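Local coordinates for protein bifunctional endomannanase/endoglucanase (Caldanaerobius polysaccharolyticus, PDB 3W0K) that probably hydrolyses internal linkages in the backbones of mannans and cellulose-type glucans, as a beta/alpha-barrel enzyme of glycoside hydrolase family 5, at residues Y4-Q9 and W291-P296; F8-V13 and V39-D44; G257-F262 and W286-W291. All coordinates share one frame; numbering follows the deposited sequence.

Contact 1 of 3, residues Y4-Q9 and W291-P296; sequences YGFNFQ and WNFKGP
Trp-291 meets both Asn-7 and Gln-9, and it does so with the six-membered half of its indole. With CG anti to the backbone N (chi1 178°) the ring swings back over the end of strand 4-7, although its CB starts out away from that strand. OD1 of Asn-7 sits at the ring edge, near its plane and 3.5 Å from CZ3 of Trp-291, and the two side chains cross at about a right angle. The Asn-7 amide is itself held by Arg-40 and by the carbonyls of Gly-257 and Leu-290. Over one face of the indole lies the amide end of Gln-9. Were the indole cut back to an alanine, Asn-7 and Gln-9 would probably lose the surface they rest on, and a gap would open beside the pocket where a Tris molecule, probably from the crystallisation liquor, is bound. CB of Asn-7 also packs on the carbonyl O of Trp-291, 3.2 Å away. Here the loop after the eighth strand of the beta/alpha barrel closes against the end of the first, at the rim where this fold places its active site. The carbonyl O of Asn-292 then comes to the edge of the Phe-6 ring, 3.3 Å from its CD1. A water ties the two backbones together, donating to Asn-7 O (2.7 Å) and accepting from Phe-293 N (2.9 Å). Phe-293 completes an aromatic cluster with Phe-6 and Phe-8. Its edge points at the face of Phe-6 in a T-shaped pair, planes at 86°, CD1 standing over the ring centre. Its other neighbour is Phe-8, whose CE1 lies 3.6 Å from CB of Phe-293, and Ala-27 and Leu-31 of helix 25-33 pack against the cluster.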
loop_
_atom_site.group_PDB
_atom_site.type_symbol
_atom_site.label_atom_id
_atom_site.label_comp_id
_atom_site.label_asym_id
_atom_site.label_seq_id
_atom_site.Cartn_x
_atom_site.Cartn_y
_atom_site.Cartn_z
ATOM N N TYR A 4 -2.071 5.815 -10.807
ATOM C CA TYR A 4 -3.290 5.036 -10.599
ATOM C C TYR A 4 -3.027 3.577 -10.914
ATOM O O TYR A 4 -2.554 3.242 -12.001
ATOM C CB TYR A 4 -4.414 5.541 -11.503
ATOM C CG TYR A 4 -4.753 6.988 -11.290
ATOM C CD1 TYR A 4 -5.516 7.389 -10.198
ATOM C CD2 TYR A 4 -4.296 7.963 -12.174
ATOM C CE1 TYR A 4 -5.818 8.732 -9.988
ATOM C CE2 TYR A 4 -4.590 9.304 -11.975
ATOM C CZ TYR A 4 -5.349 9.681 -10.884
ATOM O OH TYR A 4 -5.640 11.007 -10.695
ATOM N N GLY A 5 -3.354 2.700 -9.977
ATOM C CA GLY A 5 -3.113 1.299 -10.232
ATOM C C GLY A 5 -3.613 0.326 -9.196
ATOM O O GLY A 5 -4.652 0.531 -8.559
ATOM N N PHE A 6 -2.839 -0.742 -9.028
ATOM C CA PHE A 6 -3.186 -1.819 -8.116
ATOM C C PHE A 6 -1.975 -2.387 -7.399
ATOM O O PHE A 6 -0.836 -2.251 -7.858
ATOM C CB PHE A 6 -3.803 -2.985 -8.908
ATOM C CG PHE A 6 -5.051 -2.631 -9.661
ATOM C CD1 PHE A 6 -6.301 -2.898 -9.116
ATOM C CD2 PHE A 6 -4.978 -2.020 -10.909
ATOM C CE1 PHE A 6 -7.463 -2.560 -9.803
ATOM C CE2 PHE A 6 -6.133 -1.676 -11.608
ATOM C CZ PHE A 6 -7.382 -1.947 -11.051
ATOM N N ASN A 7 -2.236 -3.015 -6.259
ATOM C CA ASN A 7 -1.192 -3.708 -5.518
ATOM C C ASN A 7 -1.263 -5.151 -6.026
ATOM O O ASN A 7 -2.346 -5.645 -6.361
ATOM C CB ASN A 7 -1.495 -3.741 -4.017
ATOM C CG ASN A 7 -1.199 -2.436 -3.318
ATOM O OD1 ASN A 7 -0.212 -2.327 -2.592
ATOM N ND2 ASN A 7 -2.093 -1.461 -3.466
ATOM N N PHE A 8 -0.111 -5.808 -6.115
ATOM C CA PHE A 8 -0.047 -7.203 -6.529
ATOM C C PHE A 8 0.707 -7.956 -5.447
ATOM O O PHE A 8 1.719 -7.477 -4.936
ATOM C CB PHE A 8 0.612 -7.359 -7.899
ATOM C CG PHE A 8 -0.313 -7.052 -9.046
ATOM C CD1 PHE A 8 -1.259 -7.986 -9.459
ATOM C CD2 PHE A 8 -0.253 -5.822 -9.695
ATOM C CE1 PHE A 8 -2.133 -7.701 -10.503
ATOM C CE2 PHE A 8 -1.122 -5.524 -10.740
ATOM C CZ PHE A 8 -2.066 -6.470 -11.146
ATOM N N GLN A 9 0.191 -9.128 -5.098
ATOM C CA GLN A 9 0.738 -9.948 -4.029
ATOM C C GLN A 9 1.658 -11.099 -4.459
ATOM O O GLN A 9 1.754 -12.118 -3.768
ATOM C CB GLN A 9 -0.433 -10.469 -3.182
ATOM C CG GLN A 9 -1.194 -9.379 -2.384
ATOM C CD GLN A 9 -2.033 -8.424 -3.241
ATOM O OE1 GLN A 9 -2.054 -7.211 -3.000
ATOM N NE2 GLN A 9 -2.746 -8.967 -4.215
ATOM N N TRP A 291 -6.186 -2.333 -3.381
ATOM C CA TRP A 291 -5.440 -3.427 -2.756
ATOM C C TRP A 291 -5.289 -4.686 -3.614
ATOM O O TRP A 291 -4.228 -5.302 -3.618
ATOM C CB TRP A 291 -6.003 -3.765 -1.372
ATOM C CG TRP A 291 -5.294 -4.924 -0.725
ATOM C CD1 TRP A 291 -5.858 -6.086 -0.291
ATOM C CD2 TRP A 291 -3.882 -5.052 -0.495
ATOM N NE1 TRP A 291 -4.888 -6.937 0.188
ATOM C CE2 TRP A 291 -3.667 -6.325 0.073
ATOM C CE3 TRP A 291 -2.779 -4.216 -0.720
ATOM C CZ2 TRP A 291 -2.391 -6.786 0.421
ATOM C CZ3 TRP A 291 -1.507 -4.675 -0.374
ATOM C CH2 TRP A 291 -1.327 -5.949 0.189
ATOM N N ASN A 292 -6.347 -5.085 -4.315
ATOM C CA ASN A 292 -6.269 -6.265 -5.184
ATOM C C ASN A 292 -6.717 -5.911 -6.596
ATOM O O ASN A 292 -7.424 -4.918 -6.805
ATOM C CB ASN A 292 -7.218 -7.388 -4.726
ATOM C CG ASN A 292 -6.813 -8.051 -3.428
ATOM O OD1 ASN A 292 -7.669 -8.566 -2.711
ATOM N ND2 ASN A 292 -5.518 -8.108 -3.147
ATOM N N PHE A 293 -6.260 -6.705 -7.561
ATOM C CA PHE A 293 -6.701 -6.581 -8.945
ATOM C C PHE A 293 -7.686 -7.754 -8.962
ATOM O O PHE A 293 -8.890 -7.573 -9.131
ATOM C CB PHE A 293 -5.560 -6.812 -9.937
ATOM C CG PHE A 293 -6.018 -6.887 -11.361
ATOM C CD1 PHE A 293 -6.567 -5.773 -11.984
ATOM C CD2 PHE A 293 -5.959 -8.089 -12.061
ATOM C CE1 PHE A 293 -7.057 -5.854 -13.288
ATOM C CE2 PHE A 293 -6.445 -8.183 -13.364
ATOM C CZ PHE A 293 -6.996 -7.060 -13.977
ATOM N N LYS A 294 -7.156 -8.958 -8.754
ATOM C CA LYS A 294 -7.971 -10.161 -8.634
ATOM C C LYS A 294 -7.979 -10.422 -7.131
ATOM O O LYS A 294 -6.963 -10.219 -6.461
ATOM C CB LYS A 294 -7.341 -11.348 -9.369
ATOM C CG LYS A 294 -7.615 -11.359 -10.858
ATOM C CD LYS A 294 -6.929 -12.523 -11.546
ATOM C CE LYS A 294 -5.430 -12.321 -11.605
ATOM N NZ LYS A 294 -4.765 -13.447 -12.317
ATOM N N GLY A 295 -9.130 -10.808 -6.593
ATOM C CA GLY A 295 -9.222 -11.061 -5.165
ATOM C C GLY A 295 -10.368 -10.300 -4.527
ATOM O O GLY A 295 -11.014 -9.489 -5.188
ATOM N N PRO A 296 -10.623 -10.515 -3.224
ATOM C CA PRO A 296 -11.702 -9.857 -2.476
ATOM C C PRO A 296 -11.729 -8.332 -2.560
ATOM O O PRO A 296 -12.806 -7.738 -2.620
ATOM C CB PRO A 296 -11.464 -10.340 -1.047
ATOM C CG PRO A 296 -10.884 -11.701 -1.251
ATOM C CD PRO A 296 -9.893 -11.459 -2.360
HETATM O O HOH W 1 -3.766 -7.973 -6.707
#

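Contact 2 of 3, residues F8-V13 and V39-D44; sequences FQWMYV and VRIPVD
The loop that leaves the first barrel strand, Phe-8 to Val-13, folds along the second strand, and backbone bonds at Phe-8 and Met-11 pin it there. Phe-8 N donates to Arg-40 O at 3.0 Å, prolonging the parallel pairing of strands 4-7 and 38-44, and Asp-44 N donates to Met-11 O, also at 3.0 Å. Between these two bonds the chain arches away from the strand, and a water bridges the two. Pro-42 has no N-H to give to Phe-8 O, and the water takes that place, donating to this carbonyl; it also joins Pro-42 O (2.8 Å), to which it donates, to Met-11 N, from which it accepts.

Side chains close the sides. The edge of the Phe-8 ring meets the methyls of Val-39, CE2 to CG2 at 3.8 Å, while Trp-10 stacks on its face. Ile-41 has CG1 anti to the carbonyl carbon (chi1 -54°), and its CD1 reaches 3.7 Å from CZ3 of the Trp-10 indole. Farther along, CB of Met-11 touches Val-43 CG1, and the thioether, bent at its last torsion, runs on toward helix 62-74. Tyr-12 leaves the loop on the opposite side from Met-11, toward Trp-291 and His-84; with CG anti to the backbone N (chi1 -176°), its CD1 lies 3.9 Å from Pro-42 CG, and Pro-42 O is in the plane of its ring. The side chain of Tyr-12 comes within about 4 Å (nearest atoms) of the bound Tris. At the far end Asp-44 OD2, bridged to Arg-46, also takes the N-H of Trp-14, and so holds the loop where it passes on. A beta-alpha loop laid over the C-terminal end of the next strand in this way belongs to the substrate-facing rim of the beta/alpha (TIM) barrel.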
loop_
_atom_site.group_PDB
_atom_site.type_symbol
_atom_site.label_atom_id
_atom_site.label_comp_id
_atom_site.label_asym_id
_atom_site.label_seq_id
_atom_site.Cartn_x
_atom_site.Cartn_y
_atom_site.Cartn_z
ATOM N N PHE A 8 -0.111 -5.808 -6.115
ATOM C CA PHE A 8 -0.047 -7.203 -6.529
ATOM C C PHE A 8 0.707 -7.956 -5.447
ATOM O O PHE A 8 1.719 -7.477 -4.936
ATOM C CB PHE A 8 0.612 -7.359 -7.899
ATOM C CG PHE A 8 -0.313 -7.052 -9.046
ATOM C CD1 PHE A 8 -1.259 -7.986 -9.459
ATOM C CD2 PHE A 8 -0.253 -5.822 -9.695
ATOM C CE1 PHE A 8 -2.133 -7.701 -10.503
ATOM C CE2 PHE A 8 -1.122 -5.524 -10.740
ATOM C CZ PHE A 8 -2.066 -6.470 -11.146
ATOM N N GLN A 9 0.191 -9.128 -5.098
ATOM C CA GLN A 9 0.738 -9.948 -4.029
ATOM C C GLN A 9 1.658 -11.099 -4.459
ATOM O O GLN A 9 1.754 -12.118 -3.768
ATOM C CB GLN A 9 -0.433 -10.469 -3.182
ATOM C CG GLN A 9 -1.194 -9.379 -2.384
ATOM C CD GLN A 9 -2.033 -8.424 -3.241
ATOM O OE1 GLN A 9 -2.054 -7.211 -3.000
ATOM N NE2 GLN A 9 -2.746 -8.967 -4.215
ATOM N N TRP A 10 2.397 -10.889 -5.545
ATOM C CA TRP A 10 3.300 -11.905 -6.092
ATOM C C TRP A 10 4.387 -12.412 -5.142
ATOM O O TRP A 10 4.802 -13.566 -5.238
ATOM C CB TRP A 10 3.942 -11.397 -7.384
ATOM C CG TRP A 10 2.952 -10.899 -8.401
ATOM C CD1 TRP A 10 1.678 -11.350 -8.604
ATOM C CD2 TRP A 10 3.162 -9.851 -9.353
ATOM N NE1 TRP A 10 1.082 -10.645 -9.624
ATOM C CE2 TRP A 10 1.972 -9.720 -10.102
ATOM C CE3 TRP A 10 4.244 -9.009 -9.647
ATOM C CZ2 TRP A 10 1.831 -8.780 -11.127
ATOM C CZ3 TRP A 10 4.104 -8.073 -10.668
ATOM C CH2 TRP A 10 2.905 -7.967 -11.394
ATOM N N MET A 11 4.843 -11.557 -4.228
ATOM C CA MET A 11 5.884 -11.928 -3.262
ATOM C C MET A 11 5.474 -11.354 -1.904
ATOM O O MET A 11 6.307 -10.948 -1.088
ATOM C CB MET A 11 7.236 -11.348 -3.706
ATOM C CG MET A 11 8.441 -11.917 -2.970
ATOM S SD MET A 11 10.016 -11.115 -3.384
ATOM C CE MET A 11 10.096 -11.456 -5.074
ATOM N N TYR A 12 4.172 -11.416 -1.651
ATOM C CA TYR A 12 3.546 -10.871 -0.452
ATOM C C TYR A 12 3.796 -11.570 0.887
ATOM O O TYR A 12 4.138 -10.913 1.871
ATOM C CB TYR A 12 2.044 -10.751 -0.725
ATOM C CG TYR A 12 1.230 -10.121 0.371
ATOM C CD1 TYR A 12 1.608 -8.909 0.944
ATOM C CD2 TYR A 12 0.060 -10.728 0.820
ATOM C CE1 TYR A 12 0.843 -8.321 1.935
ATOM C CE2 TYR A 12 -0.717 -10.145 1.812
ATOM C CZ TYR A 12 -0.319 -8.941 2.367
ATOM O OH TYR A 12 -1.074 -8.367 3.361
ATOM N N VAL A 13 3.583 -12.880 0.940
ATOM C CA VAL A 13 3.780 -13.632 2.179
ATOM C C VAL A 13 4.569 -14.910 1.923
ATOM O O VAL A 13 4.197 -15.727 1.079
ATOM C CB VAL A 13 2.424 -13.992 2.850
ATOM C CG1 VAL A 13 2.653 -14.879 4.069
ATOM C CG2 VAL A 13 1.691 -12.728 3.277
ATOM N N VAL A 39 1.858 0.191 -10.122
ATOM C CA VAL A 39 1.792 -1.109 -9.475
ATOM C C VAL A 39 2.617 -1.044 -8.196
ATOM O O VAL A 39 3.742 -0.547 -8.204
ATOM C CB VAL A 39 2.342 -2.230 -10.400
ATOM C CG1 VAL A 39 2.760 -3.447 -9.600
ATOM C CG2 VAL A 39 1.277 -2.638 -11.400
ATOM N N ARG A 40 2.011 -1.447 -7.082
ATOM C CA ARG A 40 2.720 -1.483 -5.809
ATOM C C ARG A 40 2.959 -2.955 -5.509
ATOM O O ARG A 40 2.053 -3.781 -5.647
ATOM C CB ARG A 40 1.910 -0.827 -4.688
ATOM C CG ARG A 40 2.604 -0.873 -3.320
ATOM C CD ARG A 40 1.894 0.031 -2.336
ATOM N NE ARG A 40 2.492 0.043 -0.997
ATOM C CZ ARG A 40 2.043 -0.662 0.037
ATOM N NH1 ARG A 40 1.005 -1.471 -0.105
ATOM N NH2 ARG A 40 2.541 -0.447 1.253
ATOM N N ILE A 41 4.193 -3.281 -5.138
ATOM C CA ILE A 41 4.568 -4.656 -4.845
ATOM C C ILE A 41 5.027 -4.813 -3.394
ATOM O O ILE A 41 6.196 -4.580 -3.080
ATOM C CB ILE A 41 5.710 -5.128 -5.789
ATOM C CG1 ILE A 41 5.320 -4.913 -7.257
ATOM C CG2 ILE A 41 6.016 -6.606 -5.554
ATOM C CD1 ILE A 41 4.192 -5.800 -7.733
ATOM N N PRO A 42 4.100 -5.156 -2.484
ATOM C CA PRO A 42 4.434 -5.341 -1.064
ATOM C C PRO A 42 5.075 -6.719 -0.893
ATOM O O PRO A 42 4.455 -7.733 -1.208
ATOM C CB PRO A 42 3.069 -5.252 -0.382
ATOM C CG PRO A 42 2.138 -5.827 -1.417
ATOM C CD PRO A 42 2.641 -5.201 -2.697
ATOM N N VAL A 43 6.309 -6.757 -0.397
ATOM C CA VAL A 43 7.015 -8.030 -0.250
ATOM C C VAL A 43 7.405 -8.432 1.173
ATOM O O VAL A 43 7.481 -7.598 2.073
ATOM C CB VAL A 43 8.274 -8.087 -1.165
ATOM C CG1 VAL A 43 7.897 -7.746 -2.604
ATOM C CG2 VAL A 43 9.359 -7.141 -0.664
ATOM N N ASP A 44 7.658 -9.729 1.339
ATOM C CA ASP A 44 8.050 -10.342 2.610
ATOM C C ASP A 44 9.555 -10.629 2.510
ATOM O O ASP A 44 9.979 -11.431 1.678
ATOM C CB ASP A 44 7.259 -11.653 2.771
ATOM C CG ASP A 44 7.454 -12.323 4.121
ATOM O OD1 ASP A 44 8.498 -12.130 4.776
ATOM O OD2 ASP A 44 6.545 -13.077 4.519
HETATM O O HOH W 2 3.924 -8.835 -3.720
#

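Contact 3 of 3, residues G257-F262 and W286-W291; sequences GEFGCF and WGYSLW
This is a parallel strand-to-strand contact between the seventh and eighth strands of the barrel, joined through Phe-259 and Trp-291 at their C-terminal ends. Trp-291 N donates to Phe-259 O at 3.0 Å in a fairly straight bond. The strands splay, their short axes 62° apart, and close CA-H...O approaches contribute, as from Glu-258 CA to Ser-289 O at 3.2 Å.

On the outer side the Phe-259 ring carries the packing. Its CG stands between the backbone N and the carbonyl carbon (chi1 83°), which folds the ring back across strand 287-290. Leu-290 CD1 sits over one face in a CH-pi contact, 3.7 Å from the ring centroid, while the edge meets Ser-289 O at 3.3 Å from CD2. Tyr-288 approaches obliquely, its CD1 3.6 Å from Phe-259 CE2. Phe-274 and Leu-278 of helix 267-284 pack on the same ring, as expected in a beta-alpha-beta crossover, where the connecting helix lies over the outer face of the two strands it joins. Gly-260 follows with backbone angles that only glycine tolerates, and any CB there would press on Leu-290 CD1.

Facing the barrel mouth, Glu-258 lies alongside the Trp-291 indole, both pointing the same way, its carboxylate 30° from the ring plane. OE1 stands over one face of the indole, toward the rim, and hydrogen-bonds to the Tyr-198 hydroxyl. OE2 is gripped by salt bridges to Arg-40 and Arg-196, and it also hydrogen-bonds a hydroxyl of the bound Tris.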
loop_
_atom_site.group_PDB
_atom_site.type_symbol
_atom_site.label_atom_id
_atom_site.label_comp_id
_atom_site.label_asym_id
_atom_site.label_seq_id
_atom_site.Cartn_x
_atom_site.Cartn_y
_atom_site.Cartn_z
ATOM N N GLY A 257 -1.708 4.679 -1.231
ATOM C CA GLY A 257 -1.046 3.419 -1.545
ATOM C C GLY A 257 -1.923 2.186 -1.572
ATOM O O GLY A 257 -1.611 1.217 -2.273
ATOM N N GLU A 258 -2.965 2.187 -0.746
ATOM C CA GLU A 258 -3.921 1.088 -0.682
ATOM C C GLU A 258 -5.282 1.635 -0.308
ATOM O O GLU A 258 -5.390 2.571 0.486
ATOM C CB GLU A 258 -3.592 0.084 0.422
ATOM C CG GLU A 258 -2.264 -0.636 0.375
ATOM C CD GLU A 258 -2.103 -1.577 1.561
ATOM O OE1 GLU A 258 -3.121 -1.976 2.173
ATOM O OE2 GLU A 258 -0.950 -1.931 1.885
ATOM N N PHE A 259 -6.313 1.026 -0.880
ATOM C CA PHE A 259 -7.694 1.354 -0.557
ATOM C C PHE A 259 -8.576 0.252 -1.112
ATOM O O PHE A 259 -8.130 -0.571 -1.916
ATOM C CB PHE A 259 -8.122 2.748 -1.064
ATOM C CG PHE A 259 -8.547 2.790 -2.507
ATOM C CD1 PHE A 259 -9.882 3.020 -2.840
ATOM C CD2 PHE A 259 -7.616 2.657 -3.529
ATOM C CE1 PHE A 259 -10.279 3.121 -4.174
ATOM C CE2 PHE A 259 -8.002 2.754 -4.867
ATOM C CZ PHE A 259 -9.336 2.988 -5.190
ATOM N N GLY A 260 -9.809 0.189 -0.630
ATOM C CA GLY A 260 -10.712 -0.830 -1.122
ATOM C C GLY A 260 -11.651 -1.358 -0.067
ATOM O O GLY A 260 -11.613 -0.935 1.092
ATOM N N CYS A 261 -12.458 -2.331 -0.471
ATOM C CA CYS A 261 -13.441 -2.937 0.410
ATOM C C CYS A 261 -13.405 -4.454 0.278
ATOM O O CYS A 261 -13.262 -4.986 -0.825
ATOM C CB CYS A 261 -14.828 -2.416 0.029
ATOM S SG CYS A 261 -16.168 -2.982 1.081
ATOM N N PHE A 262 -13.538 -5.142 1.410
ATOM C CA PHE A 262 -13.543 -6.602 1.449
ATOM C C PHE A 262 -14.826 -7.105 0.769
ATOM O O PHE A 262 -15.730 -6.314 0.482
ATOM C CB PHE A 262 -13.447 -7.071 2.902
ATOM C CG PHE A 262 -13.115 -8.529 3.064
ATOM C CD1 PHE A 262 -12.120 -9.130 2.299
ATOM C CD2 PHE A 262 -13.784 -9.298 4.013
ATOM C CE1 PHE A 262 -11.796 -10.473 2.478
ATOM C CE2 PHE A 262 -13.466 -10.642 4.198
ATOM C CZ PHE A 262 -12.469 -11.229 3.430
ATOM N N TRP A 286 -5.556 13.304 -6.019
ATOM C CA TRP A 286 -4.709 12.253 -5.471
ATOM C C TRP A 286 -4.764 10.990 -6.311
ATOM O O TRP A 286 -5.832 10.588 -6.783
ATOM C CB TRP A 286 -5.171 11.855 -4.071
ATOM C CG TRP A 286 -4.931 12.844 -2.981
ATOM C CD1 TRP A 286 -4.281 14.040 -3.068
ATOM C CD2 TRP A 286 -5.335 12.702 -1.616
ATOM N NE1 TRP A 286 -4.254 14.653 -1.836
ATOM C CE2 TRP A 286 -4.896 13.852 -0.927
ATOM C CE3 TRP A 286 -6.028 11.710 -0.906
ATOM C CZ2 TRP A 286 -5.126 14.040 0.440
ATOM C CZ3 TRP A 286 -6.260 11.896 0.454
ATOM C CH2 TRP A 286 -5.807 13.055 1.111
ATOM N N GLY A 287 -3.610 10.349 -6.456
ATOM C CA GLY A 287 -3.545 9.089 -7.168
ATOM C C GLY A 287 -3.951 8.031 -6.155
ATOM O O GLY A 287 -3.912 8.273 -4.942
ATOM N N TYR A 288 -4.326 6.853 -6.635
ATOM C CA TYR A 288 -4.754 5.781 -5.742
ATOM C C TYR A 288 -4.495 4.399 -6.320
ATOM O O TYR A 288 -4.500 4.213 -7.535
ATOM C CB TYR A 288 -6.240 5.947 -5.382
ATOM C CG TYR A 288 -7.139 6.293 -6.552
ATOM C CD1 TYR A 288 -7.617 5.304 -7.407
ATOM C CD2 TYR A 288 -7.525 7.612 -6.786
ATOM C CE1 TYR A 288 -8.464 5.619 -8.473
ATOM C CE2 TYR A 288 -8.373 7.939 -7.847
ATOM C CZ TYR A 288 -8.836 6.937 -8.682
ATOM O OH TYR A 288 -9.680 7.253 -9.721
ATOM N N SER A 289 -4.262 3.436 -5.430
ATOM C CA SER A 289 -3.975 2.060 -5.819
ATOM C C SER A 289 -4.848 1.091 -5.020
ATOM O O SER A 289 -4.763 1.040 -3.793
ATOM C CB SER A 289 -2.492 1.760 -5.571
ATOM O OG SER A 289 -2.135 0.467 -6.021
ATOM N N LEU A 290 -5.694 0.339 -5.720
ATOM C CA LEU A 290 -6.590 -0.626 -5.082
ATOM C C LEU A 290 -5.769 -1.792 -4.523
ATOM O O LEU A 290 -4.768 -2.196 -5.126
ATOM C CB LEU A 290 -7.623 -1.130 -6.098
ATOM C CG LEU A 290 -8.934 -1.694 -5.543
ATOM C CD1 LEU A 290 -9.752 -0.590 -4.885
ATOM C CD2 LEU A 290 -9.729 -2.330 -6.668
ATOM N N TRP A 291 -6.186 -2.333 -3.381
ATOM C CA TRP A 291 -5.440 -3.427 -2.756
ATOM C C TRP A 291 -5.289 -4.686 -3.614
ATOM O O TRP A 291 -4.228 -5.302 -3.618
ATOM C CB TRP A 291 -6.003 -3.765 -1.372
ATOM C CG TRP A 291 -5.294 -4.924 -0.725
ATOM C CD1 TRP A 291 -5.858 -6.086 -0.291
ATOM C CD2 TRP A 291 -3.882 -5.052 -0.495
ATOM N NE1 TRP A 291 -4.888 -6.937 0.188
ATOM C CE2 TRP A 291 -3.667 -6.325 0.073
ATOM C CE3 TRP A 291 -2.779 -4.216 -0.720
ATOM C CZ2 TRP A 291 -2.391 -6.786 0.421
ATOM C CZ3 TRP A 291 -1.507 -4.675 -0.374
ATOM C CH2 TRP A 291 -1.327 -5.949 0.189
#

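From the N terminus, strand 4-7 opens the barrel and its loop continues straight into contact 2, which closes a short loop of about 25 residues by laying 8-13 on strand 38-44. Contact 3 comes much later and in series, closing the crossover through helix 267-284. Contact 1 spans almost the whole chain: it brings 291-296 back to 4-9 and encloses contact 3, and it shares Phe-8 and Gln-9 with contact 2 and Trp-291 with contact 3. Together they tie strands seven, eight, one and two around the barrel closure. Asn-7 and Arg-40 link contacts 1 and 2, and Arg-40 with Glu-258 joins contacts 2 and 3.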